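Local coordinates for protein EF0056 (Enterococcus faecalis, PDB 6ORI) that is an enterococcal surface protein, of unknown molecular function, whose immunoglobulin-like N-terminal region is probably linked to biofilm formation, at residues A63-A66 with N67-I70; F144-N147 with L148-F152; K386-I389 with Q390-G394. One frame throughout, in Å; residues are numbered along the deposited sequence.

Interaction 1. Residues A63-A66 with N67-I70; sequences ASTA and NWEI
Thr65 OG1 sits between two backbone groups: it donates to Ser64 O at 2.7 Å and accepts from Asn67 N at 3.0 Å. The second bond is fairly straight, 161° at the hydrogen, and reaches two residues ahead to tie the loop to the residue just before the strand. The hydroxyl is set for both because chi1 of 84° holds OG1 between the backbone N and carbonyl carbon of Thr65; from there it also lies 3.2 Å from Asn67 CB, and the side chains of Thr65 and Asn67 run side by side, pointing the same way. Ser64 O, approached by the Thr65 hydroxyl at a slant of 16° from its carbonyl plane, also lies at the edge of the Trp68 indole, 3.2 Å from Trp68 NE1. Water completes the link. One molecule lies in the indole plane and accepts from Trp68 NE1 at 3.0 Å and from Ser64 N, while a second donates to Trp68 O at 2.7 Å and also to Thr65 O, joining loop and strand backbone. ND2 of Asn67 lies 3.3 Å above one face of the Trp68 indole, toward its rim; ND2 is bonded to Ser173 OG and OD1 of the same amide to Gln175 N. This contact near the surface leads from the loop after strand 50-59 into strand 68-74, which runs antiparallel between strands 113-117 and 166-173, while the Trp68 ring makes edge-to-face contacts with Tyr29 and with Phe31 at the start of strand 31-38.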
loop_
_atom_site.group_PDB
_atom_site.type_symbol
_atom_site.label_atom_id
_atom_site.label_comp_id
_atom_site.label_asym_id
_atom_site.label_seq_id
_atom_site.Cartn_x
_atom_site.Cartn_y
_atom_site.Cartn_z
ATOM N N ALA A 63 -18.962 9.112 10.225
ATOM C CA ALA A 63 -18.703 8.024 11.143
ATOM C C ALA A 63 -18.438 8.609 12.515
ATOM O O ALA A 63 -18.129 9.785 12.655
ATOM C CB ALA A 63 -17.509 7.207 10.690
ATOM N N SER A 64 -18.563 7.784 13.539
ATOM C CA SER A 64 -18.394 8.243 14.906
ATOM C C SER A 64 -18.102 7.068 15.802
ATOM O O SER A 64 -18.167 5.914 15.372
ATOM C CB SER A 64 -19.650 8.965 15.409
ATOM O OG SER A 64 -20.773 8.116 15.307
ATOM N N THR A 65 -17.800 7.419 17.043
ATOM C CA THR A 65 -17.590 6.509 18.169
ATOM C C THR A 65 -16.221 5.850 18.211
ATOM O O THR A 65 -15.487 5.847 17.232
ATOM C CB THR A 65 -18.642 5.352 18.302
ATOM O OG1 THR A 65 -18.298 4.245 17.476
ATOM C CG2 THR A 65 -20.061 5.795 18.012
ATOM N N ALA A 66 -15.915 5.275 19.366
ATOM C CA ALA A 66 -14.701 4.515 19.596
ATOM C C ALA A 66 -14.748 3.122 18.985
ATOM O O ALA A 66 -13.828 2.349 19.187
ATOM C CB ALA A 66 -14.461 4.402 21.087
ATOM N N ASN A 67 -15.787 2.790 18.227
ATOM C CA ASN A 67 -15.844 1.477 17.604
ATOM C C ASN A 67 -14.657 1.165 16.693
ATOM O O ASN A 67 -14.234 0.019 16.571
ATOM C CB ASN A 67 -17.122 1.327 16.791
ATOM C CG ASN A 67 -17.277 -0.062 16.235
ATOM O OD1 ASN A 67 -17.393 -1.033 16.990
ATOM N ND2 ASN A 67 -17.211 -0.194 14.920
ATOM N N TRP A 68 -14.194 2.207 16.022
ATOM C CA TRP A 68 -13.240 2.110 14.931
ATOM C C TRP A 68 -11.844 2.327 15.468
ATOM O O TRP A 68 -11.524 3.393 15.992
ATOM C CB TRP A 68 -13.585 3.161 13.899
ATOM C CG TRP A 68 -15.027 3.152 13.505
ATOM C CD1 TRP A 68 -15.938 4.107 13.798
ATOM C CD2 TRP A 68 -15.726 2.134 12.771
ATOM N NE1 TRP A 68 -17.173 3.758 13.293
ATOM C CE2 TRP A 68 -17.064 2.553 12.656
ATOM C CE3 TRP A 68 -15.357 0.914 12.207
ATOM C CZ2 TRP A 68 -18.029 1.800 12.008
ATOM C CZ3 TRP A 68 -16.313 0.174 11.544
ATOM C CH2 TRP A 68 -17.637 0.620 11.453
ATOM N N GLU A 69 -11.016 1.299 15.327
ATOM C CA GLU A 69 -9.656 1.327 15.880
ATOM C C GLU A 69 -8.621 1.045 14.805
ATOM O O GLU A 69 -8.676 0.028 14.117
ATOM C CB GLU A 69 -9.527 0.302 16.988
ATOM C CG GLU A 69 -8.180 0.292 17.671
ATOM C CD GLU A 69 -8.209 -0.600 18.876
ATOM O OE1 GLU A 69 -7.979 -1.819 18.703
ATOM O OE2 GLU A 69 -8.530 -0.085 19.967
ATOM N N ILE A 70 -7.666 1.950 14.680
ATOM C CA ILE A 70 -6.566 1.783 13.754
ATOM C C ILE A 70 -5.514 0.941 14.440
ATOM O O ILE A 70 -5.173 1.196 15.614
ATOM C CB ILE A 70 -5.957 3.149 13.390
ATOM C CG1 ILE A 70 -6.967 4.017 12.617
ATOM C CG2 ILE A 70 -4.659 2.977 12.565
ATOM C CD1 ILE A 70 -6.526 5.456 12.453
HETATM O O HOH W 1 -19.788 5.134 12.720
HETATM O O HOH W 2 -12.713 5.667 16.837
#

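Interaction 2. Residues F144-N147 with L148-F152; sequences FEKN and LDEIF
The backbone of residues 144-147 leaves a strand and turns into a helix, whose first turn is closed by Ile151 N donating to Asn147 O at 3.1 Å, in the carbonyl plane and at 160° at the hydrogen. Asn147 occupies the N-cap position, but its side chain makes no capping bond. It acts through water instead: one molecule accepts from Asn147 ND2 and donates to Asp149 OD1 and, at 2.6 Å, to Glu150 OE2, while a second accepts from Asn147 N and donates to the same Glu150 oxygen. Asp149 CG lies between its own backbone N and carbonyl carbon (chi1 55°), bringing OD1 within 3.3 Å of Asn147 CB and into a weak bond with Glu150 N. On the apolar side, Leu148 CD2 rests over one face of the Phe144 ring in a CH-pi contact, 4.1 Å from the centroid and 15° off the normal. Ile151 crosses Phe144 at about a right angle, its CD1 lying 3.7 Å from Phe144 CD2, and Ile151 CG1 packs against Lys146 CB at 4.1 Å. The apolar group thus joins the end of strand 135-144 to helix 148-155, with Ile51 of the antiparallel neighbour strand 50-59 touching both Phe144 and Leu148.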
loop_
_atom_site.group_PDB
_atom_site.type_symbol
_atom_site.label_atom_id
_atom_site.label_comp_id
_atom_site.label_asym_id
_atom_site.label_seq_id
_atom_site.Cartn_x
_atom_site.Cartn_y
_atom_site.Cartn_z
ATOM N N PHE A 144 12.778 4.932 19.153
ATOM C CA PHE A 144 13.434 3.658 19.463
ATOM C C PHE A 144 14.342 3.752 20.681
ATOM O O PHE A 144 14.805 4.828 21.033
ATOM C CB PHE A 144 14.246 3.167 18.240
ATOM C CG PHE A 144 13.403 2.754 17.043
ATOM C CD1 PHE A 144 13.017 3.686 16.110
ATOM C CD2 PHE A 144 12.994 1.450 16.875
ATOM C CE1 PHE A 144 12.229 3.303 15.013
ATOM C CE2 PHE A 144 12.239 1.067 15.787
ATOM C CZ PHE A 144 11.835 2.012 14.862
ATOM N N GLU A 145 14.612 2.600 21.294
ATOM C CA GLU A 145 15.509 2.498 22.452
ATOM C C GLU A 145 16.959 2.762 22.118
ATOM O O GLU A 145 17.749 3.126 22.997
ATOM C CB GLU A 145 15.443 1.086 23.027
ATOM C CG GLU A 145 14.104 0.712 23.600
ATOM C CD GLU A 145 14.044 -0.749 24.014
ATOM O OE1 GLU A 145 14.794 -1.577 23.437
ATOM O OE2 GLU A 145 13.243 -1.074 24.913
ATOM N N LYS A 146 17.305 2.525 20.859
ATOM C CA LYS A 146 18.673 2.662 20.357
ATOM C C LYS A 146 18.607 3.390 19.041
ATOM O O LYS A 146 17.561 3.439 18.388
ATOM C CB LYS A 146 19.292 1.284 20.044
ATOM C CG LYS A 146 19.425 0.335 21.189
ATOM C CD LYS A 146 19.904 -1.030 20.654
ATOM C CE LYS A 146 19.981 -2.082 21.747
ATOM N NZ LYS A 146 21.041 -1.771 22.741
ATOM N N ASN A 147 19.730 3.914 18.590
ATOM C CA ASN A 147 19.778 4.488 17.271
ATOM C C ASN A 147 19.617 3.429 16.171
ATOM O O ASN A 147 19.935 2.255 16.375
ATOM C CB ASN A 147 21.081 5.243 17.071
ATOM C CG ASN A 147 21.142 6.510 17.899
ATOM O OD1 ASN A 147 20.124 7.151 18.156
ATOM N ND2 ASN A 147 22.339 6.888 18.313
ATOM N N LEU A 148 19.129 3.861 15.016
ATOM C CA LEU A 148 18.769 2.929 13.972
ATOM C C LEU A 148 19.983 2.234 13.371
ATOM O O LEU A 148 19.865 1.075 12.977
ATOM C CB LEU A 148 17.929 3.646 12.928
ATOM C CG LEU A 148 16.502 3.820 13.464
ATOM C CD1 LEU A 148 15.798 4.987 12.805
ATOM C CD2 LEU A 148 15.700 2.541 13.275
ATOM N N ASP A 149 21.142 2.895 13.335
ATOM C CA ASP A 149 22.363 2.238 12.861
ATOM C C ASP A 149 22.707 1.027 13.723
ATOM O O ASP A 149 23.059 -0.033 13.194
ATOM C CB ASP A 149 23.566 3.191 12.729
ATOM C CG ASP A 149 23.911 3.982 14.010
ATOM O OD1 ASP A 149 23.333 3.790 15.101
ATOM O OD2 ASP A 149 24.826 4.840 13.913
ATOM N N GLU A 150 22.552 1.153 15.035
ATOM C CA GLU A 150 22.809 0.047 15.955
ATOM C C GLU A 150 21.771 -1.050 15.763
ATOM O O GLU A 150 22.094 -2.227 15.794
ATOM C CB GLU A 150 22.809 0.517 17.404
ATOM C CG GLU A 150 23.915 1.497 17.715
ATOM C CD GLU A 150 23.889 1.947 19.166
ATOM O OE1 GLU A 150 23.516 1.132 20.048
ATOM O OE2 GLU A 150 24.232 3.123 19.418
ATOM N N ILE A 151 20.517 -0.671 15.562
ATOM C CA ILE A 151 19.478 -1.658 15.296
ATOM C C ILE A 151 19.740 -2.391 13.980
ATOM O O ILE A 151 19.630 -3.624 13.911
ATOM C CB ILE A 151 18.089 -0.989 15.282
ATOM C CG1 ILE A 151 17.765 -0.440 16.680
ATOM C CG2 ILE A 151 17.018 -1.966 14.792
ATOM C CD1 ILE A 151 16.545 0.471 16.708
ATOM N N PHE A 152 20.077 -1.653 12.928
ATOM C CA PHE A 152 20.351 -2.292 11.637
ATOM C C PHE A 152 21.536 -3.246 11.734
ATOM O O PHE A 152 21.524 -4.320 11.119
ATOM C CB PHE A 152 20.585 -1.241 10.548
ATOM C CG PHE A 152 19.319 -0.691 9.938
ATOM C CD1 PHE A 152 18.106 -0.698 10.621
ATOM C CD2 PHE A 152 19.360 -0.141 8.670
ATOM C CE1 PHE A 152 16.950 -0.188 10.011
ATOM C CE2 PHE A 152 18.207 0.359 8.068
ATOM C CZ PHE A 152 17.025 0.335 8.741
HETATM O O HOH W 3 24.570 4.797 17.507
HETATM O O HOH W 4 21.947 4.279 20.660
#

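Interaction 3. Residues K386-I389 with Q390-G394; sequences KKLI and QNTYG
Two hydrogen bonds from Thr392 converge on Ile389 O. The hydroxyl OG1 of Thr392 donates to Ile389 O at 2.8 Å, and Thr392 N donates to the same oxygen at 3.1 Å with a bent angle of 140° at the hydrogen. Both donors stand somewhat off the carbonyl plane, the hydroxyl by 17° and the amide by a little more. Thr392 OG1 is brought to the carbonyl by a chi1 of 71°, which sets it between its own backbone N and carbonyl carbon, and it accepts in turn from Leu381 N, so a single hydroxyl links this loop to strand 375-382. The amide bond closes a type II beta turn from Ile389 to Thr392, with Asn391 at its third position in a positive-phi conformation. The turn lies in the connection between antiparallel neighbours 375-382 and 394-398, the latter an outermost strand of its sheet within the chain. Its two corner side chains point away from residues 386-389 and are held by other parts of the chain: Gln390 NE2 bonds to Ser208 O, and Asn391 ND2 to Phe211 O. Van der Waals contacts flank the bonded carbonyl. Ile389 and Thr392 cross at a slant and meet methyl to methyl, CG2 of Ile389 lying 3.8 Å from CG2 of Thr392. Leu388 passes Thr392 in the opposite direction, its CD1 coming within 3.6 Å of Thr392 OG1, and the same methyl makes an apolar pair with Tyr393 CB at 3.9 Å. Beyond that methylene the Tyr393 ring meets Tyr198 edge-to-face, while Leu388 and Tyr393 both touch Trp380, and Ile389 and Thr392 both touch Phe211 of strand 211-221.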
loop_
_atom_site.group_PDB
_atom_site.type_symbol
_atom_site.label_atom_id
_atom_site.label_comp_id
_atom_site.label_asym_id
_atom_site.label_seq_id
_atom_site.Cartn_x
_atom_site.Cartn_y
_atom_site.Cartn_z
ATOM N N LYS A 386 7.215 10.596 -19.613
ATOM C CA LYS A 386 7.747 9.593 -18.670
ATOM C C LYS A 386 8.116 10.172 -17.291
ATOM O O LYS A 386 8.719 9.481 -16.473
ATOM C CB LYS A 386 8.940 8.840 -19.273
ATOM C CG LYS A 386 8.599 8.172 -20.588
ATOM C CD LYS A 386 9.757 7.392 -21.206
ATOM C CE LYS A 386 10.757 8.294 -21.884
ATOM N NZ LYS A 386 11.841 7.470 -22.518
ATOM N N LYS A 387 7.723 11.410 -17.030
ATOM C CA LYS A 387 8.001 12.056 -15.758
ATOM C C LYS A 387 6.925 11.662 -14.746
ATOM O O LYS A 387 5.724 11.617 -15.056
ATOM C CB LYS A 387 8.122 13.560 -15.954
ATOM C CG LYS A 387 9.186 13.883 -17.020
ATOM C CD LYS A 387 9.844 15.217 -16.868
ATOM C CE LYS A 387 10.983 15.375 -17.895
ATOM N NZ LYS A 387 12.050 14.333 -17.761
ATOM N N LEU A 388 7.377 11.332 -13.542
ATOM C CA LEU A 388 6.518 10.867 -12.469
ATOM C C LEU A 388 5.505 11.899 -12.034
ATOM O O LEU A 388 5.876 13.019 -11.644
ATOM C CB LEU A 388 7.411 10.492 -11.292
ATOM C CG LEU A 388 6.714 10.098 -9.986
ATOM C CD1 LEU A 388 5.857 8.869 -10.116
ATOM C CD2 LEU A 388 7.735 9.921 -8.855
ATOM N N ILE A 389 4.229 11.546 -12.040
ATOM C CA ILE A 389 3.240 12.420 -11.424
ATOM C C ILE A 389 3.474 12.363 -9.920
ATOM O O ILE A 389 3.471 11.301 -9.317
ATOM C CB ILE A 389 1.803 12.003 -11.771
ATOM C CG1 ILE A 389 1.606 11.965 -13.285
ATOM C CG2 ILE A 389 0.787 12.939 -11.108
ATOM C CD1 ILE A 389 1.970 13.259 -14.021
ATOM N N GLN A 390 3.738 13.516 -9.317
ATOM C CA GLN A 390 4.202 13.530 -7.940
ATOM C C GLN A 390 3.257 12.827 -6.968
ATOM O O GLN A 390 2.040 12.978 -7.039
ATOM C CB GLN A 390 4.432 14.974 -7.508
ATOM C CG GLN A 390 5.156 15.129 -6.186
ATOM C CD GLN A 390 5.785 16.504 -5.988
ATOM O OE1 GLN A 390 7.011 16.624 -5.884
ATOM N NE2 GLN A 390 4.974 17.532 -5.960
ATOM N N ASN A 391 3.854 12.001 -6.110
ATOM C CA ASN A 391 3.162 11.277 -5.049
ATOM C C ASN A 391 2.291 10.145 -5.592
ATOM O O ASN A 391 1.371 9.710 -4.914
ATOM C CB ASN A 391 2.385 12.216 -4.111
ATOM C CG ASN A 391 3.300 12.974 -3.186
ATOM O OD1 ASN A 391 4.303 12.449 -2.742
ATOM N ND2 ASN A 391 2.962 14.215 -2.908
ATOM N N THR A 392 2.559 9.658 -6.808
ATOM C CA THR A 392 1.843 8.494 -7.341
ATOM C C THR A 392 2.683 7.238 -7.350
ATOM O O THR A 392 2.179 6.190 -7.707
ATOM C CB THR A 392 1.280 8.718 -8.753
ATOM O OG1 THR A 392 2.324 8.770 -9.748
ATOM C CG2 THR A 392 0.403 9.955 -8.807
ATOM N N TYR A 393 3.947 7.331 -6.959
ATOM C CA TYR A 393 4.801 6.156 -6.925
ATOM C C TYR A 393 4.527 5.345 -5.666
ATOM O O TYR A 393 4.536 5.888 -4.542
ATOM C CB TYR A 393 6.288 6.543 -7.003
ATOM C CG TYR A 393 7.239 5.398 -6.802
ATOM C CD1 TYR A 393 7.689 4.649 -7.875
ATOM C CD2 TYR A 393 7.665 5.053 -5.522
ATOM C CE1 TYR A 393 8.595 3.580 -7.668
ATOM C CE2 TYR A 393 8.539 4.013 -5.316
ATOM C CZ TYR A 393 8.981 3.279 -6.383
ATOM O OH TYR A 393 9.860 2.227 -6.142
ATOM N N GLY A 394 4.297 4.057 -5.842
ATOM C CA GLY A 394 4.209 3.138 -4.733
ATOM C C GLY A 394 5.125 1.957 -4.969
ATOM O O GLY A 394 5.411 1.576 -6.109
#

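All three contacts are local bends at strand ends, yet they lie 31 to 33 Å apart between centres and never touch. Interactions 1 and 2 belong to the ten-stranded antiparallel sheet, at different connections; interaction 3, across the chain's centre from interaction 1, joins strands of the four-stranded sheet and packs on the five-stranded one. Interaction 1 is at the surface and relies on a threonine hydroxyl and bridging waters, with an indole as its buried part. Interaction 2, partly buried, divides its chemistry between a hydrated acidic helix start and an apolar cluster around a phenylalanine. Also partly buried, interaction 3 again uses a threonine hydroxyl, here doubling a turn bond beside packed aliphatic groups.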